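Local coordinates for protein siroheme decarboxylase (Hydrogenobacter thermophilus, PDB 4CH7) that catalyses the decarboxylation of siroheme to didecarboxysiroheme, releasing two molecules of carbon dioxide, in the biosynthesis of heme d1, at residues A[55-60]-A[177-182]; A[62-67]-A[106-111]; A[239-244]-A[272-277]. All blocks are in the same frame, centred on the assembly; numbering follows the deposited sequence.

Contact 1. Residues A[55-60]-A[177-182]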
ATOM      1  N   PRO A  55       4.034  -2.492 -12.463  1.00 45.76           N
ATOM      2  CA  PRO A  55       4.679  -3.473 -11.592  1.00 46.65           C
ATOM      3  C   PRO A  55       4.236  -3.264 -10.153  1.00 43.58           C
ATOM      4  O   PRO A  55       3.984  -2.124  -9.758  1.00 48.30           O
ATOM      5  CB  PRO A  55       6.163  -3.121 -11.716  1.00 48.43           C
ATOM      6  CG  PRO A  55       6.289  -2.443 -13.047  1.00 48.14           C
ATOM      7  CD  PRO A  55       5.013  -1.669 -13.200  1.00 49.83           C
ATOM      8  N   ILE A  56       4.130  -4.344  -9.387  1.00 46.32           N
ATOM      9  CA  ILE A  56       3.876  -4.230  -7.956  1.00 50.10           C
ATOM     10  C   ILE A  56       5.105  -4.735  -7.208  1.00 54.82           C
ATOM     11  O   ILE A  56       5.472  -5.906  -7.317  1.00 57.71           O
ATOM     12  CB  ILE A  56       2.602  -4.996  -7.510  1.00 57.97           C
ATOM     13  CG1 ILE A  56       1.338  -4.210  -7.866  1.00 54.08           C
ATOM     14  CG2 ILE A  56       2.612  -5.230  -6.010  1.00 57.41           C
ATOM     15  CD1 ILE A  56       0.948  -4.267  -9.324  1.00 63.21           C
ATOM     16  N   TYR A  57       5.751  -3.840  -6.467  1.00 56.68           N
ATOM     17  CA  TYR A  57       6.955  -4.189  -5.721  1.00 53.40           C
ATOM     18  C   TYR A  57       6.628  -4.423  -4.250  1.00 52.89           C
ATOM     19  O   TYR A  57       5.746  -3.764  -3.698  1.00 59.64           O
ATOM     20  CB  TYR A  57       8.008  -3.085  -5.856  1.00 50.26           C
ATOM     21  CG  TYR A  57       8.643  -3.006  -7.227  1.00 44.25           C
ATOM     22  CD1 TYR A  57       9.691  -3.844  -7.572  1.00 49.51           C
ATOM     23  CD2 TYR A  57       8.199  -2.090  -8.173  1.00 42.43           C
ATOM     24  CE1 TYR A  57      10.278  -3.781  -8.818  1.00 50.66           C
ATOM     25  CE2 TYR A  57       8.781  -2.020  -9.427  1.00 48.00           C
ATOM     26  CZ  TYR A  57       9.821  -2.868  -9.741  1.00 50.70           C
ATOM     27  OH  TYR A  57      10.408  -2.807 -10.983  1.00 47.00           O
ATOM     28  N   ASP A  58       7.328  -5.363  -3.622  1.00 58.83           N
ATOM     29  CA  ASP A  58       7.136  -5.616  -2.199  1.00 60.33           C
ATOM     30  C   ASP A  58       7.886  -4.566  -1.384  1.00 63.52           C
ATOM     31  O   ASP A  58       9.108  -4.456  -1.480  1.00 52.29           O
ATOM     32  CB  ASP A  58       7.604  -7.023  -1.829  1.00 63.58           C
ATOM     33  CG  ASP A  58       7.351  -7.357  -0.373  1.00 62.47           C
ATOM     34  OD1 ASP A  58       8.148  -6.924   0.482  1.00 67.40           O
ATOM     35  OD2 ASP A  58       6.362  -8.059  -0.088  1.00 72.75           O
ATOM     36  N   SER A  59       7.142  -3.803  -0.589  1.00 58.06           N
ATOM     37  CA  SER A  59       7.692  -2.682   0.176  1.00 65.08           C
ATOM     38  C   SER A  59       8.929  -3.037   1.004  1.00 63.11           C
ATOM     39  O   SER A  59       9.972  -2.397   0.869  1.00 64.23           O
ATOM     40  CB  SER A  59       6.610  -2.082   1.077  1.00 54.90           C
ATOM     41  OG  SER A  59       7.117  -1.019   1.860  1.00 71.87           O
ATOM     42  N   ARG A  60       8.816  -4.053   1.854  1.00 63.43           N
ATOM     43  CA  ARG A  60       9.919  -4.419   2.741  1.00 64.32           C
ATOM     44  C   ARG A  60      11.088  -5.090   2.015  1.00 65.89           C
ATOM     45  O   ARG A  60      12.239  -4.962   2.435  1.00 59.70           O
ATOM     46  CB  ARG A  60       9.431  -5.278   3.915  1.00 62.07           C
ATOM     47  CG  ARG A  60       8.619  -6.506   3.531  1.00 72.24           C
ATOM     48  CD  ARG A  60       8.413  -7.421   4.730  1.00 80.02           C
ATOM     49  NE  ARG A  60       9.680  -7.925   5.247  1.00 75.79           N
ATOM     50  CZ  ARG A  60      10.260  -9.048   4.836  1.00 82.13           C
ATOM     51  NH1 ARG A  60       9.684  -9.792   3.902  1.00 76.18           N
ATOM     52  NH2 ARG A  60      11.417  -9.429   5.359  1.00 78.30           N
ATOM     53  N   SER A 177      13.001   2.478  -9.635  1.00 45.71           N
ATOM     54  CA  SER A 177      12.680   3.897  -9.785  1.00 50.14           C
ATOM     55  C   SER A 177      11.951   4.228 -11.089  1.00 45.67           C
ATOM     56  O   SER A 177      10.926   4.913 -11.078  1.00 54.29           O
ATOM     57  CB  SER A 177      13.953   4.737  -9.675  1.00 47.03           C
ATOM     58  OG  SER A 177      13.698   6.090 -10.000  1.00 59.12           O
ATOM     59  N   ILE A 178      12.474   3.728 -12.206  1.00 45.59           N
ATOM     60  CA  ILE A 178      11.940   4.079 -13.519  1.00 54.04           C
ATOM     61  C   ILE A 178      10.845   3.136 -14.029  1.00 48.10           C
ATOM     62  O   ILE A 178      10.120   3.478 -14.964  1.00 54.32           O
ATOM     63  CB  ILE A 178      13.051   4.163 -14.589  1.00 45.36           C
ATOM     64  CG1 ILE A 178      13.467   2.766 -15.055  1.00 44.23           C
ATOM     65  CG2 ILE A 178      14.253   4.944 -14.067  1.00 54.37           C
ATOM     66  CD1 ILE A 178      14.042   2.749 -16.453  1.00 58.59           C
ATOM     67  N   THR A 179      10.726   1.955 -13.424  1.00 47.78           N
ATOM     68  CA  THR A 179       9.738   0.965 -13.862  1.00 53.51           C
ATOM     69  C   THR A 179       8.436   0.999 -13.058  1.00 51.49           C
ATOM     70  O   THR A 179       7.413   0.493 -13.515  1.00 51.93           O
ATOM     71  CB  THR A 179      10.302  -0.475 -13.818  1.00 40.26           C
ATOM     72  OG1 THR A 179      10.756  -0.785 -12.493  1.00 45.19           O
ATOM     73  CG2 THR A 179      11.444  -0.639 -14.804  1.00 45.90           C
ATOM     74  N   GLN A 180       8.478   1.602 -11.873  1.00 48.94           N
ATOM     75  CA  GLN A 180       7.349   1.573 -10.938  1.00 54.15           C
ATOM     76  C   GLN A 180       6.066   2.234 -11.454  1.00 54.10           C
ATOM     77  O   GLN A 180       4.975   1.928 -10.970  1.00 52.51           O
ATOM     78  CB  GLN A 180       7.749   2.191  -9.592  1.00 47.48           C
ATOM     79  CG  GLN A 180       8.204   3.649  -9.676  1.00 54.79           C
ATOM     80  CD  GLN A 180       8.649   4.205  -8.335  1.00 62.69           C
ATOM     81  OE1 GLN A 180       8.067   3.894  -7.297  1.00 58.20           O
ATOM     82  NE2 GLN A 180       9.685   5.036  -8.353  1.00 55.36           N
ATOM     83  N   GLY A 181       6.193   3.125 -12.433  1.00 52.19           N
ATOM     84  CA  GLY A 181       5.049   3.872 -12.935  1.00 53.56           C
ATOM     85  C   GLY A 181       4.173   3.111 -13.911  1.00 55.37           C
ATOM     86  O   GLY A 181       4.162   1.881 -13.913  1.00 53.74           O
ATOM     87  N   SER A 182       3.432   3.848 -14.734  1.00 52.70           N
ATOM     88  CA  SER A 182       2.538   3.249 -15.723  1.00 60.30           C
ATOM     89  C   SER A 182       3.288   2.375 -16.722  1.00 51.18           C
ATOM     90  O   SER A 182       4.234   2.828 -17.363  1.00 47.83           O
ATOM     91  CB  SER A 182       1.773   4.335 -16.482  1.00 55.69           C
ATOM     92  OG  SER A 182       0.806   4.965 -15.663  1.00 69.54           O
TER
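Tyr57 and Thr179 carry the polar part of this contact. The phenol OH of Tyr57 donates to Thr179 OG1 over a short 2.5 Å, and the two side chains cross at about a right angle. With CG set anti to the carbonyl carbon (chi1 -71°), the tyrosine ring reaches Thr179. Thr179 OG1 has a second partner in Ile175 O, one turn earlier in helix 170-179, so the hydroxyl relays a chain of bonds from strand to helix backbone. A phenylalanine here would probably leave Thr179 OG1 without its donor from the strand, only packing remaining between the two side chains. The Gln180 amide turns back on its own segment, its NE2 donating to Ser177 O at 3.0 Å, while OE1 accepts from Tyr319 N.

Strand 53-57 follows the three helices of the first helix-turn-helix unit and pairs antiparallel with strand 217-222, which follows the helices of the second; helix 170-179 is the first helix of that second unit. The contact therefore joins the two helix-turn-helix halves.

Packing supplies the rest. The Pro55 ring sits against the carbonyls of Thr179 and Gly181: Pro55 CG lies 3.2 Å from Thr179 O, and Pro55 CD 3.7 Å from Gly181 O. Gln180 CA meets the edge of the Tyr57 ring, 4.2 Å from Tyr57 CE2.

Contact 2. Residues A[62-67]-A[106-111]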
ATOM      1  N   LEU A  62      12.078  -4.236  -0.823  1.00 56.68           N
ATOM      2  CA  LEU A  62      12.809  -3.105  -1.380  1.00 59.63           C
ATOM      3  C   LEU A  62      13.751  -2.539  -0.323  1.00 59.23           C
ATOM      4  O   LEU A  62      14.725  -1.856  -0.643  1.00 57.02           O
ATOM      5  CB  LEU A  62      11.849  -2.011  -1.854  1.00 53.13           C
ATOM      6  CG  LEU A  62      10.971  -2.306  -3.071  1.00 62.24           C
ATOM      7  CD1 LEU A  62      10.001  -1.168  -3.348  1.00 63.27           C
ATOM      8  CD2 LEU A  62      11.832  -2.574  -4.287  1.00 59.38           C
ATOM      9  N   GLY A  63      13.454  -2.830   0.940  1.00 57.14           N
ATOM     10  CA  GLY A  63      14.233  -2.299   2.042  1.00 60.73           C
ATOM     11  C   GLY A  63      13.496  -1.187   2.752  1.00 62.70           C
ATOM     12  O   GLY A  63      14.046  -0.527   3.635  1.00 58.10           O
ATOM     13  N   TYR A  64      12.246  -0.973   2.358  1.00 53.71           N
ATOM     14  CA  TYR A  64      11.415   0.029   3.005  1.00 55.77           C
ATOM     15  C   TYR A  64      10.829  -0.505   4.302  1.00 55.21           C
ATOM     16  O   TYR A  64      10.222  -1.579   4.327  1.00 66.97           O
ATOM     17  CB  TYR A  64      10.293   0.492   2.074  1.00 56.78           C
ATOM     18  CG  TYR A  64      10.655   1.681   1.211  1.00 53.24           C
ATOM     19  CD1 TYR A  64      11.502   1.540   0.121  1.00 59.47           C
ATOM     20  CD2 TYR A  64      10.138   2.940   1.479  1.00 54.49           C
ATOM     21  CE1 TYR A  64      11.833   2.621  -0.671  1.00 55.59           C
ATOM     22  CE2 TYR A  64      10.462   4.028   0.691  1.00 54.65           C
ATOM     23  CZ  TYR A  64      11.311   3.861  -0.383  1.00 60.12           C
ATOM     24  OH  TYR A  64      11.641   4.936  -1.176  1.00 69.30           O
ATOM     25  N   ASP A  65      11.029   0.240   5.384  1.00 54.37           N
ATOM     26  CA  ASP A  65      10.314  -0.037   6.617  1.00 50.78           C
ATOM     27  C   ASP A  65       9.035   0.785   6.596  1.00 50.76           C
ATOM     28  O   ASP A  65       9.079   2.012   6.467  1.00 56.45           O
ATOM     29  CB  ASP A  65      11.154   0.321   7.842  1.00 50.15           C
ATOM     30  CG  ASP A  65      10.616  -0.305   9.119  1.00 57.91           C
ATOM     31  OD1 ASP A  65       9.523  -0.911   9.078  1.00 49.75           O
ATOM     32  OD2 ASP A  65      11.286  -0.188  10.166  1.00 48.41           O
ATOM     33  N   SER A  66       7.898   0.107   6.695  1.00 46.76           N
ATOM     34  CA  SER A  66       6.612   0.789   6.703  1.00 55.42           C
ATOM     35  C   SER A  66       5.800   0.414   7.935  1.00 48.70           C
ATOM     36  O   SER A  66       5.847  -0.727   8.400  1.00 53.04           O
ATOM     37  CB  SER A  66       5.824   0.488   5.426  1.00 47.74           C
ATOM     38  OG  SER A  66       5.613  -0.901   5.262  1.00 63.96           O
ATOM     39  N   ALA A  67       5.066   1.384   8.470  1.00 48.12           N
ATOM     40  CA  ALA A  67       4.264   1.157   9.664  1.00 43.62           C
ATOM     41  C   ALA A  67       3.009   2.012   9.655  1.00 49.48           C
ATOM     42  O   ALA A  67       2.919   2.997   8.918  1.00 46.59           O
ATOM     43  CB  ALA A  67       5.079   1.442  10.914  1.00 40.59           C
ATOM     44  N   THR A 106      -0.208   6.055   7.184  1.00 50.43           N
ATOM     45  CA  THR A 106       0.739   5.011   6.828  1.00 51.33           C
ATOM     46  C   THR A 106       2.048   5.660   6.410  1.00 55.16           C
ATOM     47  O   THR A 106       2.075   6.488   5.497  1.00 53.04           O
ATOM     48  CB  THR A 106       0.209   4.131   5.684  1.00 49.15           C
ATOM     49  OG1 THR A 106      -0.978   3.451   6.113  1.00 55.85           O
ATOM     50  CG2 THR A 106       1.258   3.108   5.269  1.00 62.80           C
ATOM     51  N   LEU A 107       3.128   5.299   7.096  1.00 49.92           N
ATOM     52  CA  LEU A 107       4.441   5.849   6.788  1.00 46.81           C
ATOM     53  C   LEU A 107       5.354   4.773   6.233  1.00 48.21           C
ATOM     54  O   LEU A 107       5.447   3.682   6.794  1.00 52.10           O
ATOM     55  CB  LEU A 107       5.076   6.468   8.035  1.00 49.55           C
ATOM     56  CG  LEU A 107       6.521   6.957   7.897  1.00 53.07           C
ATOM     57  CD1 LEU A 107       6.619   8.041   6.838  1.00 53.99           C
ATOM     58  CD2 LEU A 107       7.050   7.462   9.226  1.00 43.63           C
ATOM     59  N   ALA A 108       6.016   5.081   5.122  1.00 45.73           N
ATOM     60  CA  ALA A 108       7.030   4.193   4.560  1.00 49.67           C
ATOM     61  C   ALA A 108       8.349   4.947   4.459  1.00 51.66           C
ATOM     62  O   ALA A 108       8.400   6.040   3.892  1.00 50.19           O
ATOM     63  CB  ALA A 108       6.602   3.690   3.197  1.00 47.98           C
ATOM     64  N   VAL A 109       9.413   4.365   5.003  1.00 51.06           N
ATOM     65  CA  VAL A 109      10.716   5.021   5.019  1.00 50.79           C
ATOM     66  C   VAL A 109      11.740   4.229   4.208  1.00 56.55           C
ATOM     67  O   VAL A 109      11.905   3.028   4.423  1.00 57.81           O
ATOM     68  CB  VAL A 109      11.228   5.216   6.466  1.00 46.39           C
ATOM     69  CG1 VAL A 109      12.649   5.754   6.468  1.00 60.83           C
ATOM     70  CG2 VAL A 109      10.305   6.150   7.236  1.00 45.01           C
ATOM     71  N   PRO A 110      12.422   4.901   3.263  1.00 57.07           N
ATOM     72  CA  PRO A 110      13.495   4.269   2.485  1.00 63.62           C
ATOM     73  C   PRO A 110      14.644   3.841   3.389  1.00 69.70           C
ATOM     74  O   PRO A 110      14.832   4.445   4.445  1.00 67.50           O
ATOM     75  CB  PRO A 110      13.952   5.392   1.543  1.00 66.17           C
ATOM     76  CG  PRO A 110      13.516   6.667   2.210  1.00 67.93           C
ATOM     77  CD  PRO A 110      12.226   6.314   2.891  1.00 60.54           C
ATOM     78  N   PRO A 111      15.400   2.806   2.985  1.00 63.21           N
ATOM     79  CA  PRO A 111      16.530   2.345   3.797  1.00 66.19           C
ATOM     80  C   PRO A 111      17.692   3.335   3.750  1.00 72.00           C
ATOM     81  O   PRO A 111      17.754   4.144   2.826  1.00 68.20           O
ATOM     82  CB  PRO A 111      16.929   1.034   3.115  1.00 64.24           C
ATOM     83  CG  PRO A 111      16.525   1.219   1.682  1.00 64.21           C
ATOM     84  CD  PRO A 111      15.247   2.015   1.747  1.00 63.92           C
TER
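Gly63 meets Pro111 in the loop just before strand 65-71, Gly63 O lying 3.3 Å from Pro111 CB. Its phi is positive, and a side chain here would run into Pro111 CG as well as the preceding carbonyl.

Tyr64 lays one face of its ring over Pro110: Pro110 CA stands 3.6 Å from the ring centroid and 14° off the normal, a CH-pi contact. CG lies roughly beside the backbone N (chi1 -90°), which swings the ring over Pro110 with CD2 turned to the Ala108 methyl. The hydroxyl bonds to Phe320 N, and Tyr319 meets the ring edge-to-face.

Asp65 begins the regular antiparallel pairing. Asp65 N reaches Val109 O at 3.1 Å with a bent N-H...O angle of 140°, whereas Val109 N returns to Asp65 O at 2.8 Å, nearly straight. The carboxylate is engaged in a salt bridge with Arg136.

Ser66 faces Ala108 in a non-hydrogen-bonded pair, Ser66 CB 4.0 Å from Ala108 CB. Ser66 CA makes a CA-H...O contact of 3.1 Å with Leu107 O. Ala67 and Leu107 then exchange two backbone bonds, Ala67 N to Leu107 O and Leu107 N to Ala67 O, each 2.9 Å; both side chains lie under helix 116-126.

These are adjacent antiparallel strands of the first AsnC-like domain, part of the closed eight-stranded barrel. The side chain of Thr106 is about 4 Å from that of His93, the inferred active-site residue. The four backbone bonds fix the register of strands 65-71 and 103-109; the latter in turn pairs with the strand of His93 through Thr106, while proline–tyrosine packing continues the association beyond the last strand pair.

Contact 3. Residues A[239-244]-A[272-277]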
ATOM      1  N   TRP A 239      -9.327  -5.402  16.645  1.00 46.17           N
ATOM      2  CA  TRP A 239      -9.787  -6.490  17.498  1.00 51.44           C
ATOM      3  C   TRP A 239      -8.653  -7.104  18.308  1.00 52.53           C
ATOM      4  O   TRP A 239      -7.528  -7.240  17.820  1.00 47.94           O
ATOM      5  CB  TRP A 239     -10.446  -7.576  16.643  1.00 43.09           C
ATOM      6  CG  TRP A 239     -11.519  -7.048  15.735  1.00 55.62           C
ATOM      7  CD1 TRP A 239     -11.343  -6.405  14.545  1.00 55.38           C
ATOM      8  CD2 TRP A 239     -12.935  -7.122  15.947  1.00 53.70           C
ATOM      9  NE1 TRP A 239     -12.563  -6.069  14.006  1.00 54.02           N
ATOM     10  CE2 TRP A 239     -13.556  -6.498  14.848  1.00 54.07           C
ATOM     11  CE3 TRP A 239     -13.737  -7.655  16.958  1.00 55.60           C
ATOM     12  CZ2 TRP A 239     -14.947  -6.394  14.736  1.00 57.43           C
ATOM     13  CZ3 TRP A 239     -15.113  -7.547  16.848  1.00 54.75           C
ATOM     14  CH2 TRP A 239     -15.704  -6.924  15.747  1.00 58.60           C
ATOM     15  N   GLU A 240      -8.951  -7.471  19.550  1.00 53.14           N
ATOM     16  CA  GLU A 240      -8.022  -8.269  20.336  1.00 53.44           C
ATOM     17  C   GLU A 240      -8.435  -9.731  20.237  1.00 60.24           C
ATOM     18  O   GLU A 240      -9.488 -10.125  20.743  1.00 55.33           O
ATOM     19  CB  GLU A 240      -8.000  -7.818  21.794  1.00 51.18           C
ATOM     20  CG  GLU A 240      -7.018  -8.594  22.659  1.00 71.01           C
ATOM     21  CD  GLU A 240      -6.948  -8.066  24.075  1.00 72.95           C
ATOM     22  OE1 GLU A 240      -7.170  -6.853  24.270  1.00 77.14           O
ATOM     23  OE2 GLU A 240      -6.679  -8.868  24.993  1.00 73.42           O
ATOM     24  N   VAL A 241      -7.608 -10.525  19.566  1.00 50.04           N
ATOM     25  CA  VAL A 241      -7.924 -11.919  19.294  1.00 51.42           C
ATOM     26  C   VAL A 241      -6.766 -12.807  19.728  1.00 63.44           C
ATOM     27  O   VAL A 241      -5.609 -12.489  19.454  1.00 66.86           O
ATOM     28  CB  VAL A 241      -8.189 -12.142  17.790  1.00 57.45           C
ATOM     29  CG1 VAL A 241      -8.628 -13.576  17.524  1.00 59.27           C
ATOM     30  CG2 VAL A 241      -9.232 -11.167  17.281  1.00 52.25           C
ATOM     31  N   PRO A 242      -7.070 -13.917  20.424  1.00 66.87           N
ATOM     32  CA  PRO A 242      -6.032 -14.916  20.703  1.00 62.84           C
ATOM     33  C   PRO A 242      -5.423 -15.429  19.399  1.00 72.03           C
ATOM     34  O   PRO A 242      -6.160 -15.820  18.495  1.00 69.31           O
ATOM     35  CB  PRO A 242      -6.799 -16.036  21.424  1.00 64.62           C
ATOM     36  CG  PRO A 242      -8.265 -15.763  21.169  1.00 69.21           C
ATOM     37  CD  PRO A 242      -8.362 -14.272  21.037  1.00 68.29           C
ATOM     38  N   GLU A 243      -4.094 -15.428  19.317  1.00 73.58           N
ATOM     39  CA  GLU A 243      -3.377 -15.668  18.064  1.00 69.06           C
ATOM     40  C   GLU A 243      -3.629 -17.049  17.459  1.00 73.81           C
ATOM     41  O   GLU A 243      -3.379 -17.264  16.273  1.00 81.40           O
ATOM     42  CB  GLU A 243      -1.876 -15.476  18.276  1.00 69.69           C
ATOM     43  CG  GLU A 243      -1.522 -14.580  19.449  1.00 71.05           C
ATOM     44  CD  GLU A 243      -0.109 -14.813  19.937  1.00 75.20           C
ATOM     45  OE1 GLU A 243       0.605 -15.623  19.308  1.00 62.12           O
ATOM     46  OE2 GLU A 243       0.285 -14.195  20.949  1.00 63.91           O
ATOM     47  N   ASP A 244      -4.109 -17.982  18.274  1.00 72.76           N
ATOM     48  CA  ASP A 244      -4.452 -19.313  17.788  1.00 75.46           C
ATOM     49  C   ASP A 244      -5.858 -19.310  17.194  1.00 79.84           C
ATOM     50  O   ASP A 244      -6.420 -20.363  16.882  1.00 80.98           O
ATOM     51  CB  ASP A 244      -4.345 -20.341  18.918  1.00 76.66           C
ATOM     52  CG  ASP A 244      -5.222 -19.997  20.107  1.00 82.78           C
ATOM     53  OD1 ASP A 244      -5.709 -18.850  20.184  1.00 82.72           O
ATOM     54  OD2 ASP A 244      -5.417 -20.874  20.976  1.00 93.64           O
ATOM     55  N   ARG A 272      -3.446  -2.935  22.399  1.00 44.06           N
ATOM     56  CA  ARG A 272      -3.691  -4.365  22.600  1.00 53.33           C
ATOM     57  C   ARG A 272      -4.417  -5.072  21.452  1.00 48.56           C
ATOM     58  O   ARG A 272      -4.636  -6.286  21.507  1.00 58.46           O
ATOM     59  CB  ARG A 272      -4.440  -4.604  23.915  1.00 57.43           C
ATOM     60  CG  ARG A 272      -3.556  -5.159  25.026  1.00 75.99           C
ATOM     61  CD  ARG A 272      -3.299  -4.139  26.122  1.00 73.15           C
ATOM     62  NE  ARG A 272      -4.413  -4.047  27.061  1.00 92.76           N
ATOM     63  CZ  ARG A 272      -4.352  -3.417  28.231  1.00 95.22           C
ATOM     64  NH1 ARG A 272      -3.229  -2.824  28.608  1.00 91.95           N
ATOM     65  NH2 ARG A 272      -5.413  -3.381  29.027  1.00 96.49           N
ATOM     66  N   TYR A 273      -4.778  -4.327  20.414  1.00 48.12           N
ATOM     67  CA  TYR A 273      -5.473  -4.918  19.275  1.00 51.59           C
ATOM     68  C   TYR A 273      -4.487  -5.510  18.267  1.00 46.37           C
ATOM     69  O   TYR A 273      -3.579  -4.820  17.796  1.00 50.19           O
ATOM     70  CB  TYR A 273      -6.377  -3.882  18.605  1.00 46.42           C
ATOM     71  CG  TYR A 273      -7.275  -3.146  19.577  1.00 48.07           C
ATOM     72  CD1 TYR A 273      -8.434  -3.732  20.066  1.00 56.47           C
ATOM     73  CD2 TYR A 273      -6.963  -1.862  19.999  1.00 47.16           C
ATOM     74  CE1 TYR A 273      -9.253  -3.059  20.954  1.00 51.57           C
ATOM     75  CE2 TYR A 273      -7.775  -1.182  20.883  1.00 47.02           C
ATOM     76  CZ  TYR A 273      -8.918  -1.783  21.359  1.00 60.11           C
ATOM     77  OH  TYR A 273      -9.728  -1.106  22.243  1.00 58.36           O
ATOM     78  N   ASN A 274      -4.673  -6.786  17.941  1.00 43.17           N
ATOM     79  CA  ASN A 274      -3.775  -7.485  17.027  1.00 45.65           C
ATOM     80  C   ASN A 274      -4.417  -7.814  15.676  1.00 48.70           C
ATOM     81  O   ASN A 274      -3.728  -8.226  14.738  1.00 45.70           O
ATOM     82  CB  ASN A 274      -3.226  -8.759  17.678  1.00 43.58           C
ATOM     83  CG  ASN A 274      -4.323  -9.689  18.170  1.00 57.81           C
ATOM     84  OD1 ASN A 274      -5.431  -9.253  18.475  1.00 53.39           O
ATOM     85  ND2 ASN A 274      -4.014 -10.979  18.257  1.00 53.15           N
ATOM     86  N   LEU A 275      -5.734  -7.641  15.576  1.00 46.96           N
ATOM     87  CA  LEU A 275      -6.425  -7.862  14.306  1.00 49.29           C
ATOM     88  C   LEU A 275      -7.101  -6.594  13.797  1.00 40.02           C
ATOM     89  O   LEU A 275      -7.934  -6.001  14.484  1.00 45.31           O
ATOM     90  CB  LEU A 275      -7.442  -9.003  14.415  1.00 48.14           C
ATOM     91  CG  LEU A 275      -8.204  -9.335  13.130  1.00 48.08           C
ATOM     92  CD1 LEU A 275      -7.246  -9.603  11.990  1.00 50.03           C
ATOM     93  CD2 LEU A 275      -9.112 -10.527  13.337  1.00 56.07           C
ATOM     94  N   PHE A 276      -6.722  -6.184  12.588  1.00 41.46           N
ATOM     95  CA  PHE A 276      -7.305  -5.009  11.948  1.00 45.96           C
ATOM     96  C   PHE A 276      -8.182  -5.465  10.790  1.00 43.97           C
ATOM     97  O   PHE A 276      -7.787  -6.337  10.012  1.00 39.97           O
ATOM     98  CB  PHE A 276      -6.215  -4.069  11.420  1.00 45.34           C
ATOM     99  CG  PHE A 276      -5.438  -3.346  12.497  1.00 53.74           C
ATOM    100  CD1 PHE A 276      -5.296  -3.880  13.775  1.00 52.46           C
ATOM    101  CD2 PHE A 276      -4.845  -2.121  12.222  1.00 59.37           C
ATOM    102  CE1 PHE A 276      -4.576  -3.211  14.758  1.00 50.38           C
ATOM    103  CE2 PHE A 276      -4.125  -1.442  13.198  1.00 45.63           C
ATOM    104  CZ  PHE A 276      -3.990  -1.990  14.467  1.00 42.54           C
ATOM    105  N   ALA A 277      -9.374  -4.889  10.679  1.00 43.22           N
ATOM    106  CA  ALA A 277     -10.271  -5.216   9.573  1.00 48.39           C
ATOM    107  C   ALA A 277     -10.978  -3.976   9.055  1.00 42.97           C
ATOM    108  O   ALA A 277     -11.828  -3.407   9.741  1.00 49.03           O
ATOM    109  CB  ALA A 277     -11.287  -6.270   9.990  1.00 44.99           C
TER
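A classic beta bulge, with Asn274 and Leu275 both facing Trp239, marks where strands 233-239 and 275-281 part. Trp239 O accepts two bonds, from Leu275 N and from Asn274 N, each at 2.9 Å; the second is the more bent, at 130° against 164°. Trp239 N closes the antiparallel pair on Leu275 O at 2.6 Å, and the same oxygen lies in plane at the edge of the indole.

Past the bulge, the Asn274 side chain takes over the pairing. Its CG sits between backbone N and carbonyl carbon (chi1 55°), which brings the amide alongside Val241: Asn274 OD1 accepts Val241 N at 2.7 Å on an in-plane lone pair, and Asn274 ND2 donates to Val241 O at 2.5 Å, unusually short, so the exact length is doubtful. Two bonds to one residue's backbone hold the amide flat and fix which end is oxygen.

Both strands belong to the second AsnC-like half of the barrel, whose helix 246-254 covers Val241 and Leu275; Val241 CG2 and Leu275 CD2 meet there at 4.0 Å. The indole stacks on Tyr303 and gives its NE1 to Ser237 OG.

Tyr273 sets its ring edge at the Trp239 carbonyl carbon. Glu240 runs beside the exposed Arg272, with Glu240 CG 3.5 Å from Arg272 O. Glu240 OE1 and Arg272 NE are 4.8 Å apart, the charged planes nearly perpendicular, and form no salt bridge.

Contacts 2 and 3 lie in the same closed eight-stranded barrel, each joining the first and third strands of an AsnC-like half, but at opposite ends of those strands. Contact 2 is partly buried, near the inferred active-site histidine; contact 3, whose centre is about 21 Å from that of the chain, combines a buried interior with an exposed arginine. Regular backbone pairing dominates contact 2, whereas in contact 3 one backbone pair is followed by a bulge and a side-chain amide that continues the pairing. Contact 1, largely buried, combines one hydroxyl-hydroxyl bond with proline packing on backbone carbonyls. It touches contact 2 through a probable Ser59 O to Tyr64 N hydrogen bond and Tyr57 packing on Leu62; contact 3 touches neither.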